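Local coordinates for protein glucose-6-phosphate 1-dehydrogenase (Kluyveromyces lactis, PDB 7E6I) that oxidises D-glucose 6-phosphate with NADP(+) to 6-phospho-D-glucono-1,5-lactone and NADPH, the first step of the pentose phosphate pathway, at residues S214-F219 and V334-K339; G236-V241 and T315-G320; G46-K51 and G89-D94. One frame throughout, in Å; residues are numbered along the deposited sequence.

Contact 1: residues S214-F219 and V334-K339; sequences SVQVVF and VMRAGK. With BG6 (6-O-phosphono-beta-D-glucopyranose), chain B.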
loop_
_atom_site.group_PDB
_atom_site.type_symbol
_atom_site.label_atom_id
_atom_site.label_comp_id
_atom_site.label_asym_id
_atom_site.label_seq_id
_atom_site.Cartn_x
_atom_site.Cartn_y
_atom_site.Cartn_z
ATOM N N SER A 214 -4.649 -23.362 0.760
ATOM C CA SER A 214 -4.778 -22.256 1.694
ATOM C C SER A 214 -3.938 -21.083 1.221
ATOM O O SER A 214 -2.747 -21.245 0.925
ATOM C CB SER A 214 -4.335 -22.701 3.084
ATOM O OG SER A 214 -4.157 -21.595 3.928
ATOM N N VAL A 215 -4.553 -19.906 1.190
ATOM C CA VAL A 215 -3.878 -18.647 0.923
ATOM C C VAL A 215 -4.046 -17.750 2.139
ATOM O O VAL A 215 -5.160 -17.597 2.648
ATOM C CB VAL A 215 -4.457 -17.972 -0.325
ATOM C CG1 VAL A 215 -3.790 -16.623 -0.556
ATOM C CG2 VAL A 215 -4.325 -18.912 -1.520
ATOM N N GLN A 216 -2.951 -17.131 2.578
ATOM C CA GLN A 216 -2.937 -16.231 3.730
ATOM C C GLN A 216 -2.151 -14.972 3.392
ATOM O O GLN A 216 -1.029 -15.066 2.878
ATOM C CB GLN A 216 -2.282 -16.896 4.938
ATOM C CG GLN A 216 -3.127 -17.907 5.686
ATOM C CD GLN A 216 -2.405 -18.416 6.923
ATOM O OE1 GLN A 216 -2.411 -17.753 7.967
ATOM N NE2 GLN A 216 -1.766 -19.581 6.812
ATOM N N VAL A 217 -2.728 -13.806 3.684
ATOM C CA VAL A 217 -1.999 -12.536 3.702
ATOM C C VAL A 217 -1.967 -12.053 5.147
ATOM O O VAL A 217 -3.013 -11.958 5.788
ATOM C CB VAL A 217 -2.650 -11.480 2.785
ATOM C CG1 VAL A 217 -1.805 -10.234 2.757
ATOM C CG2 VAL A 217 -2.827 -12.021 1.384
ATOM N N VAL A 218 -0.777 -11.757 5.662
ATOM C CA VAL A 218 -0.558 -11.616 7.097
ATOM C C VAL A 218 0.118 -10.281 7.384
ATOM O O VAL A 218 1.140 -9.952 6.765
ATOM C CB VAL A 218 0.297 -12.764 7.650
ATOM C CG1 VAL A 218 0.561 -12.538 9.118
ATOM C CG2 VAL A 218 -0.408 -14.116 7.418
ATOM N N PHE A 219 -0.450 -9.522 8.329
ATOM C CA PHE A 219 0.072 -8.223 8.747
ATOM C C PHE A 219 0.163 -8.223 10.261
ATOM O O PHE A 219 -0.846 -8.435 10.948
ATOM C CB PHE A 219 -0.832 -7.086 8.259
ATOM C CG PHE A 219 -0.491 -5.712 8.804
ATOM C CD1 PHE A 219 -0.929 -5.310 10.057
ATOM C CD2 PHE A 219 0.196 -4.796 8.025
ATOM C CE1 PHE A 219 -0.650 -4.026 10.540
ATOM C CE2 PHE A 219 0.472 -3.525 8.496
ATOM C CZ PHE A 219 0.045 -3.137 9.753
ATOM N N VAL A 334 -7.614 -16.331 3.764
ATOM C CA VAL A 334 -7.671 -15.576 5.007
ATOM C C VAL A 334 -6.777 -14.348 4.891
ATOM O O VAL A 334 -5.613 -14.444 4.473
ATOM C CB VAL A 334 -7.263 -16.430 6.219
ATOM C CG1 VAL A 334 -7.167 -15.550 7.477
ATOM C CG2 VAL A 334 -8.255 -17.550 6.441
ATOM N N MET A 335 -7.318 -13.196 5.265
ATOM C CA MET A 335 -6.521 -12.005 5.529
ATOM C C MET A 335 -6.572 -11.756 7.024
ATOM O O MET A 335 -7.652 -11.793 7.621
ATOM C CB MET A 335 -7.057 -10.792 4.775
ATOM C CG MET A 335 -6.586 -10.698 3.327
ATOM S SD MET A 335 -7.182 -9.185 2.507
ATOM C CE MET A 335 -7.912 -8.346 3.907
ATOM N N ARG A 336 -5.419 -11.518 7.632
ATOM C CA ARG A 336 -5.390 -11.286 9.066
ATOM C C ARG A 336 -4.386 -10.186 9.379
ATOM O O ARG A 336 -3.258 -10.202 8.878
ATOM C CB ARG A 336 -5.077 -12.579 9.840
ATOM C CG ARG A 336 -3.758 -13.286 9.513
ATOM C CD ARG A 336 -3.766 -14.662 10.196
ATOM N NE ARG A 336 -2.734 -15.609 9.760
ATOM C CZ ARG A 336 -1.531 -15.707 10.323
ATOM N NH1 ARG A 336 -1.220 -14.902 11.326
ATOM N NH2 ARG A 336 -0.644 -16.607 9.901
ATOM N N ALA A 337 -4.815 -9.222 10.184
ATOM C CA ALA A 337 -4.022 -8.047 10.514
ATOM C C ALA A 337 -4.216 -7.703 11.987
ATOM O O ALA A 337 -5.342 -7.760 12.496
ATOM C CB ALA A 337 -4.420 -6.848 9.655
ATOM N N GLY A 338 -3.121 -7.339 12.662
ATOM C CA GLY A 338 -3.201 -6.944 14.055
ATOM C C GLY A 338 -2.117 -5.964 14.441
ATOM O O GLY A 338 -0.998 -5.995 13.915
ATOM N N LYS A 339 -2.465 -5.078 15.368
ATOM C CA LYS A 339 -1.516 -4.235 16.073
ATOM C C LYS A 339 -1.280 -4.825 17.455
ATOM O O LYS A 339 -2.083 -5.614 17.958
ATOM C CB LYS A 339 -2.041 -2.799 16.184
ATOM C CG LYS A 339 -1.590 -1.882 15.034
ATOM C CD LYS A 339 -2.728 -1.025 14.479
ATOM C CE LYS A 339 -2.268 0.367 14.055
ATOM N NZ LYS A 339 -1.210 0.396 13.012
HETATM C C1 BG6 B . -0.857 2.888 7.104
HETATM C C2 BG6 B . -1.694 2.576 8.344
HETATM O O1 BG6 B . -1.593 2.938 5.947
HETATM O O5 BG6 B . 0.169 1.808 6.923
HETATM C C3 BG6 B . -0.840 2.418 9.553
HETATM O O2 BG6 B . -2.677 3.594 8.580
HETATM C C4 BG6 B . 0.165 1.329 9.366
HETATM O O3 BG6 B . -1.655 2.064 10.703
HETATM C C5 BG6 B . 1.012 1.590 8.119
HETATM O O4 BG6 B . 0.984 1.256 10.540
HETATM C C6 BG6 B . 1.927 0.446 7.774
HETATM O O6 BG6 B . 2.639 0.801 6.603
HETATM P P BG6 B . 4.185 0.222 6.427
HETATM O O1P BG6 B . 3.988 -1.270 6.620
HETATM O O2P BG6 B . 5.059 0.842 7.484
HETATM O O3P BG6 B . 4.794 0.547 5.064
#

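Contact 2: residues G236-V241 and T315-G320; sequences GIIRDV and TFAAIG. With BG6 (6-O-phosphono-beta-D-glucopyranose), chain B.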
loop_
_atom_site.group_PDB
_atom_site.type_symbol
_atom_site.label_atom_id
_atom_site.label_comp_id
_atom_site.label_asym_id
_atom_site.label_seq_id
_atom_site.Cartn_x
_atom_site.Cartn_y
_atom_site.Cartn_z
ATOM N N GLY A 236 -10.354 1.577 12.855
ATOM C CA GLY A 236 -10.250 0.144 13.035
ATOM C C GLY A 236 -9.268 -0.495 12.063
ATOM O O GLY A 236 -8.922 0.062 11.023
ATOM N N ILE A 237 -8.825 -1.709 12.410
ATOM C CA ILE A 237 -7.719 -2.319 11.676
ATOM C C ILE A 237 -8.153 -2.693 10.274
ATOM O O ILE A 237 -7.346 -2.665 9.333
ATOM C CB ILE A 237 -7.162 -3.541 12.439
ATOM C CG1 ILE A 237 -5.782 -3.923 11.915
ATOM C CG2 ILE A 237 -8.086 -4.743 12.333
ATOM C CD1 ILE A 237 -4.750 -2.867 12.134
ATOM N N ILE A 238 -9.432 -3.031 10.105
ATOM C CA ILE A 238 -9.914 -3.469 8.809
ATOM C C ILE A 238 -9.824 -2.329 7.811
ATOM O O ILE A 238 -9.241 -2.477 6.734
ATOM C CB ILE A 238 -11.339 -4.029 8.932
ATOM C CG1 ILE A 238 -11.321 -5.215 9.897
ATOM C CG2 ILE A 238 -11.857 -4.455 7.577
ATOM C CD1 ILE A 238 -12.660 -5.745 10.236
ATOM N N ARG A 239 -10.359 -1.169 8.171
ATOM C CA ARG A 239 -10.214 0.012 7.327
ATOM C C ARG A 239 -8.766 0.437 7.202
ATOM O O ARG A 239 -8.364 0.971 6.164
ATOM C CB ARG A 239 -11.008 1.181 7.905
ATOM C CG ARG A 239 -12.408 1.306 7.415
ATOM C CD ARG A 239 -12.937 2.697 7.676
ATOM N NE ARG A 239 -14.389 2.673 7.660
ATOM C CZ ARG A 239 -15.130 2.316 8.700
ATOM N NH1 ARG A 239 -14.539 1.967 9.838
ATOM N NH2 ARG A 239 -16.455 2.319 8.609
ATOM N N ASP A 240 -7.976 0.257 8.258
ATOM C CA ASP A 240 -6.647 0.854 8.271
ATOM C C ASP A 240 -5.727 0.202 7.244
ATOM O O ASP A 240 -4.985 0.902 6.553
ATOM C CB ASP A 240 -6.031 0.780 9.669
ATOM C CG ASP A 240 -4.818 1.711 9.815
ATOM O OD1 ASP A 240 -4.826 2.823 9.225
ATOM O OD2 ASP A 240 -3.852 1.333 10.508
ATOM N N VAL A 241 -5.742 -1.133 7.138
ATOM C CA VAL A 241 -4.763 -1.827 6.298
ATOM C C VAL A 241 -5.366 -2.970 5.490
ATOM O O VAL A 241 -4.768 -3.417 4.510
ATOM C CB VAL A 241 -3.587 -2.366 7.133
ATOM C CG1 VAL A 241 -2.915 -1.232 7.931
ATOM C CG2 VAL A 241 -4.042 -3.522 8.037
ATOM N N THR A 315 -8.725 -3.954 16.873
ATOM C CA THR A 315 -7.308 -3.768 16.568
ATOM C C THR A 315 -6.665 -5.023 15.980
ATOM O O THR A 315 -5.501 -4.978 15.557
ATOM C CB THR A 315 -6.540 -3.305 17.823
ATOM O OG1 THR A 315 -6.531 -4.347 18.804
ATOM C CG2 THR A 315 -7.205 -2.079 18.432
ATOM N N PHE A 316 -7.392 -6.140 15.943
ATOM C CA PHE A 316 -6.969 -7.349 15.255
ATOM C C PHE A 316 -8.181 -7.933 14.564
ATOM O O PHE A 316 -9.229 -8.083 15.197
ATOM C CB PHE A 316 -6.387 -8.398 16.214
ATOM C CG PHE A 316 -6.096 -9.720 15.552
ATOM C CD1 PHE A 316 -7.110 -10.620 15.266
ATOM C CD2 PHE A 316 -4.808 -10.050 15.200
ATOM C CE1 PHE A 316 -6.846 -11.796 14.637
ATOM C CE2 PHE A 316 -4.545 -11.233 14.574
ATOM C CZ PHE A 316 -5.571 -12.110 14.290
ATOM N N ALA A 317 -8.021 -8.337 13.304
ATOM C CA ALA A 317 -9.082 -9.023 12.577
ATOM C C ALA A 317 -8.502 -10.104 11.680
ATOM O O ALA A 317 -7.498 -9.888 10.995
ATOM C CB ALA A 317 -9.909 -8.047 11.722
ATOM N N ALA A 318 -9.159 -11.260 11.668
ATOM C CA ALA A 318 -8.934 -12.296 10.672
ATOM C C ALA A 318 -10.249 -12.489 9.936
ATOM O O ALA A 318 -11.300 -12.587 10.575
ATOM C CB ALA A 318 -8.452 -13.597 11.314
ATOM N N ILE A 319 -10.204 -12.490 8.602
ATOM C CA ILE A 319 -11.409 -12.550 7.779
ATOM C C ILE A 319 -11.232 -13.623 6.719
ATOM O O ILE A 319 -10.191 -13.680 6.056
ATOM C CB ILE A 319 -11.718 -11.204 7.099
ATOM C CG1 ILE A 319 -11.818 -10.065 8.121
ATOM C CG2 ILE A 319 -12.989 -11.316 6.272
ATOM C CD1 ILE A 319 -11.771 -8.655 7.470
ATOM N N GLY A 320 -12.256 -14.453 6.537
ATOM C CA GLY A 320 -12.240 -15.457 5.486
ATOM C C GLY A 320 -12.841 -14.893 4.210
ATOM O O GLY A 320 -13.801 -14.125 4.243
HETATM C C1 BG6 B . -0.857 2.888 7.104
HETATM C C2 BG6 B . -1.694 2.576 8.344
HETATM O O1 BG6 B . -1.593 2.938 5.947
HETATM O O5 BG6 B . 0.169 1.808 6.923
HETATM C C3 BG6 B . -0.840 2.418 9.553
HETATM O O2 BG6 B . -2.677 3.594 8.580
HETATM C C4 BG6 B . 0.165 1.329 9.366
HETATM O O3 BG6 B . -1.655 2.064 10.703
HETATM C C5 BG6 B . 1.012 1.590 8.119
HETATM O O4 BG6 B . 0.984 1.256 10.540
HETATM C C6 BG6 B . 1.927 0.446 7.774
HETATM O O6 BG6 B . 2.639 0.801 6.603
HETATM P P BG6 B . 4.185 0.222 6.427
HETATM O O1P BG6 B . 3.988 -1.270 6.620
HETATM O O2P BG6 B . 5.059 0.842 7.484
HETATM O O3P BG6 B . 4.794 0.547 5.064
#

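Contact 3: residues G46-K51 and G89-D94; sequences GYARSK and GPYDSD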
loop_
_atom_site.group_PDB
_atom_site.type_symbol
_atom_site.label_atom_id
_atom_site.label_comp_id
_atom_site.label_asym_id
_atom_site.label_seq_id
_atom_site.Cartn_x
_atom_site.Cartn_y
_atom_site.Cartn_z
ATOM N N GLY A 46 6.737 23.949 -3.233
ATOM C CA GLY A 46 5.909 23.587 -2.109
ATOM C C GLY A 46 4.892 24.674 -1.824
ATOM O O GLY A 46 5.254 25.830 -1.624
ATOM N N TYR A 47 3.619 24.290 -1.789
ATOM C CA TYR A 47 2.504 25.205 -1.572
ATOM C C TYR A 47 1.769 24.815 -0.295
ATOM O O TYR A 47 1.480 23.633 -0.080
ATOM C CB TYR A 47 1.554 25.173 -2.787
ATOM C CG TYR A 47 0.377 26.138 -2.796
ATOM C CD1 TYR A 47 -0.679 25.995 -1.907
ATOM C CD2 TYR A 47 0.296 27.155 -3.738
ATOM C CE1 TYR A 47 -1.761 26.862 -1.933
ATOM C CE2 TYR A 47 -0.781 28.025 -3.772
ATOM C CZ TYR A 47 -1.805 27.875 -2.871
ATOM O OH TYR A 47 -2.876 28.744 -2.902
ATOM N N ALA A 48 1.470 25.812 0.547
ATOM C CA ALA A 48 0.658 25.644 1.755
ATOM C C ALA A 48 0.202 27.025 2.234
ATOM O O ALA A 48 0.625 28.058 1.708
ATOM C CB ALA A 48 1.416 24.895 2.858
ATOM N N ARG A 49 -0.690 27.028 3.233
ATOM C CA ARG A 49 -1.286 28.281 3.696
ATOM C C ARG A 49 -0.300 29.114 4.507
ATOM O O ARG A 49 -0.262 30.340 4.362
ATOM C CB ARG A 49 -2.551 28.007 4.518
ATOM C CG ARG A 49 -3.477 26.928 3.923
ATOM C CD ARG A 49 -4.114 25.965 4.963
ATOM N NE ARG A 49 -3.206 25.484 6.008
ATOM C CZ ARG A 49 -2.260 24.543 5.873
ATOM N NH1 ARG A 49 -2.042 23.962 4.689
ATOM N NH2 ARG A 49 -1.490 24.197 6.884
ATOM N N SER A 50 0.498 28.474 5.362
ATOM C CA SER A 50 1.436 29.202 6.208
ATOM C C SER A 50 2.406 30.012 5.360
ATOM O O SER A 50 2.618 29.751 4.176
ATOM C CB SER A 50 2.251 28.261 7.094
ATOM O OG SER A 50 1.445 27.596 8.046
ATOM N N LYS A 51 3.049 30.970 6.010
ATOM C CA LYS A 51 3.763 32.023 5.308
ATOM C C LYS A 51 5.270 31.868 5.419
ATOM O O LYS A 51 5.956 32.799 5.844
ATOM C CB LYS A 51 3.336 33.376 5.874
ATOM C CG LYS A 51 3.068 34.460 4.860
ATOM C CD LYS A 51 1.818 35.244 5.255
ATOM C CE LYS A 51 1.671 36.528 4.443
ATOM N NZ LYS A 51 2.464 37.667 5.020
ATOM N N GLY A 89 -0.338 30.452 0.177
ATOM C CA GLY A 89 -1.647 30.815 -0.296
ATOM C C GLY A 89 -2.698 29.867 0.225
ATOM O O GLY A 89 -2.401 28.750 0.660
ATOM N N PRO A 90 -3.954 30.298 0.198
ATOM C CA PRO A 90 -5.039 29.426 0.648
ATOM C C PRO A 90 -5.353 28.371 -0.397
ATOM O O PRO A 90 -5.104 28.549 -1.592
ATOM C CB PRO A 90 -6.211 30.396 0.835
ATOM C CG PRO A 90 -5.940 31.502 -0.137
ATOM C CD PRO A 90 -4.447 31.593 -0.312
ATOM N N TYR A 91 -5.881 27.241 0.076
ATOM C CA TYR A 91 -6.414 26.249 -0.854
ATOM C C TYR A 91 -7.803 26.632 -1.341
ATOM O O TYR A 91 -8.253 26.123 -2.376
ATOM C CB TYR A 91 -6.468 24.859 -0.205
ATOM C CG TYR A 91 -5.181 24.409 0.458
ATOM C CD1 TYR A 91 -4.015 24.241 -0.283
ATOM C CD2 TYR A 91 -5.139 24.136 1.817
ATOM C CE1 TYR A 91 -2.833 23.831 0.321
ATOM C CE2 TYR A 91 -3.970 23.721 2.430
ATOM C CZ TYR A 91 -2.817 23.577 1.683
ATOM O OH TYR A 91 -1.651 23.170 2.298
ATOM N N ASP A 92 -8.451 27.558 -0.632
ATOM C CA ASP A 92 -9.858 27.915 -0.736
ATOM C C ASP A 92 -10.155 28.961 -1.806
ATOM O O ASP A 92 -11.332 29.213 -2.085
ATOM C CB ASP A 92 -10.320 28.461 0.621
ATOM C CG ASP A 92 -11.690 27.990 1.003
ATOM O OD1 ASP A 92 -11.794 27.135 1.907
ATOM O OD2 ASP A 92 -12.671 28.488 0.411
ATOM N N SER A 93 -9.135 29.591 -2.386
ATOM C CA SER A 93 -9.347 30.822 -3.133
ATOM C C SER A 93 -8.373 30.913 -4.297
ATOM O O SER A 93 -7.229 30.459 -4.208
ATOM C CB SER A 93 -9.196 32.048 -2.223
ATOM O OG SER A 93 -9.970 33.137 -2.697
ATOM N N ASP A 94 -8.826 31.573 -5.366
ATOM C CA ASP A 94 -8.133 31.534 -6.648
ATOM C C ASP A 94 -6.842 32.343 -6.677
ATOM O O ASP A 94 -6.043 32.157 -7.600
ATOM C CB ASP A 94 -9.048 32.047 -7.764
ATOM C CG ASP A 94 -10.435 31.420 -7.733
ATOM O OD1 ASP A 94 -10.557 30.185 -7.553
ATOM O OD2 ASP A 94 -11.412 32.172 -7.913
#

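Contact 1: residues S214-F219 and V334-K339
A parallel beta-ladder in the mixed sheet of the C-terminal domain joins 214-219 to 334-338, pairing Q216 with V334, V217 with M335, V218 with R336 and F219 with A337. The strand directions differ by only 5°, and five backbone bonds run from V334 N to V215 O (3.0 Å) through to G338 N to F219 O (3.1 Å). On the face carrying Q216, V218 and R336, the guanidinium grips one amide oxygen side-on: R336 NE lies 2.8 Å and R336 NH2 2.9 Å from Q216 OE1, which sits in the guanidinium plane. R336 CG is wedged between the backbone N and carbonyl carbon (chi1 58°), with an extended chain beyond it, and this lays the chain alongside V218, whose CG2 covers one guanidinium face, 3.5 Å from R336 CZ. On the face carrying V217, M335, F219 and A337 the contacts are apolar, with F219 CD1 3.8 Å from A337 CB. Beyond the ladder, K339 NZ donates to O3 of BG6 (2.9 Å) and forms a salt bridge with E221, while the F219 ring turns its edge to the sugar's C6. This parallel pair in the mixed sheet delivers K339, just past its strand, to the glucose-6-phosphate pocket.

Contact 2: residues G236-V241 and T315-G320
I237 lays its CG2 methyl over one face of the F316-A317 peptide group, 3.7 Å from A317 N and 3.9 Å from F316 C. At the edge of that peptide, A317 N turns to A337 of the adjoining strand, while F316 sets out away from the helix and its ring packs on L286 and P468. With I237 CG1 anti to the backbone N (chi1 -163°), that branch runs beside the T315 carbonyl, CG1 lying 3.8 Å from T315 O, and CG2 is left to meet the strand. A317 CB faces both isoleucines, 3.8 Å from I237 CG2 and 3.7 Å from I238 CG1. This is helix-on-sheet packing in the C-terminal domain: the 236-241 segment of helix 236-254 crosses strand 316-320 at -74°, with axes 7.7 Å apart at closest approach, and the strand enters through a classic beta bulge in which T315 and F316 both face G288. The side chains that meet are all aliphatic, packing on one another and on the T315-A317 backbone. T315 OG1 is hydrogen-bonded to Y461 OH. The carboxylate of D240 receives O2 of BG6 on OD1 and O3 on OD2; both bonds are modelled very short, so their lengths are doubtful. Farther along the strand the ends of I238 and I319 pass at an angle, their CD1 atoms 4.1 Å apart.

Contact 3: residues G46-K51 and G89-D94
The Y47 and Y91 side chains run antiparallel, their ring planes inclined at 36° and their centroids 5.9 Å apart. The nearest ring carbons are Y47 CD1 and Y91 CE1, at 3.8 Å. Y47 CG stands anti to its own backbone nitrogen (chi1 -176°), which carries the ring out alongside the 89-91 backbone; there Y47 OH donates to P90 O at 2.6 Å, approaching from above the carbonyl plane. G89 lies close to this hydroxyl; a beta carbon there would collide with Y47 OH. G89 N binds A48 O at 3.0 Å. On its other long side the Y91 ring meets R49: the bent arginine chain slants across it, R49 CD coming 3.4 Å from Y91 CE2, with guanidinium and ring planes 37° apart. R49 NH1 is modelled too near Y91 OH and at a poor angle, so that approach is doubtful as a bond. With an alanine at Y91 the Y47 ring loses its ring neighbour and the R49 chain its aromatic support, which would probably open a gap and let the arginine swing. The contact joins the end of strand 43-48 and the residues after it to the loop following the neighbouring parallel strand 84-88 of the Rossmann-type domain. The aromatic ring backs the aliphatic part of R49, a probable NADP(+) ligand as in relatives, by van der Waals contact, consistent with its charge being left for coenzyme, although crystal packing may influence its pose.

In the fold
Contacts 1 and 2 belong to one unit, with centres 9 Å apart: strands 333-338 and 316-321 are antiparallel neighbours in the mixed sheet, linked by a probable hydrogen bond between M335 O and I319 N at 2.8 Å. K339 CD packs on I237 CD1 (3.6 Å), and the pocket residues K339 and D240 both reach O3 of BG6. Contact 3 stands apart in the NAD-binding domain. Its centre is about 41 Å from that of contact 1 and about 36 Å from that of contact 2, with nearest atoms about 25 and 22 Å apart. Contacts 1 and 2 each supply one residue, K339 and D240, that binds the O2/O3 side of the sugar, whereas contact 3 borders the probable coenzyme site.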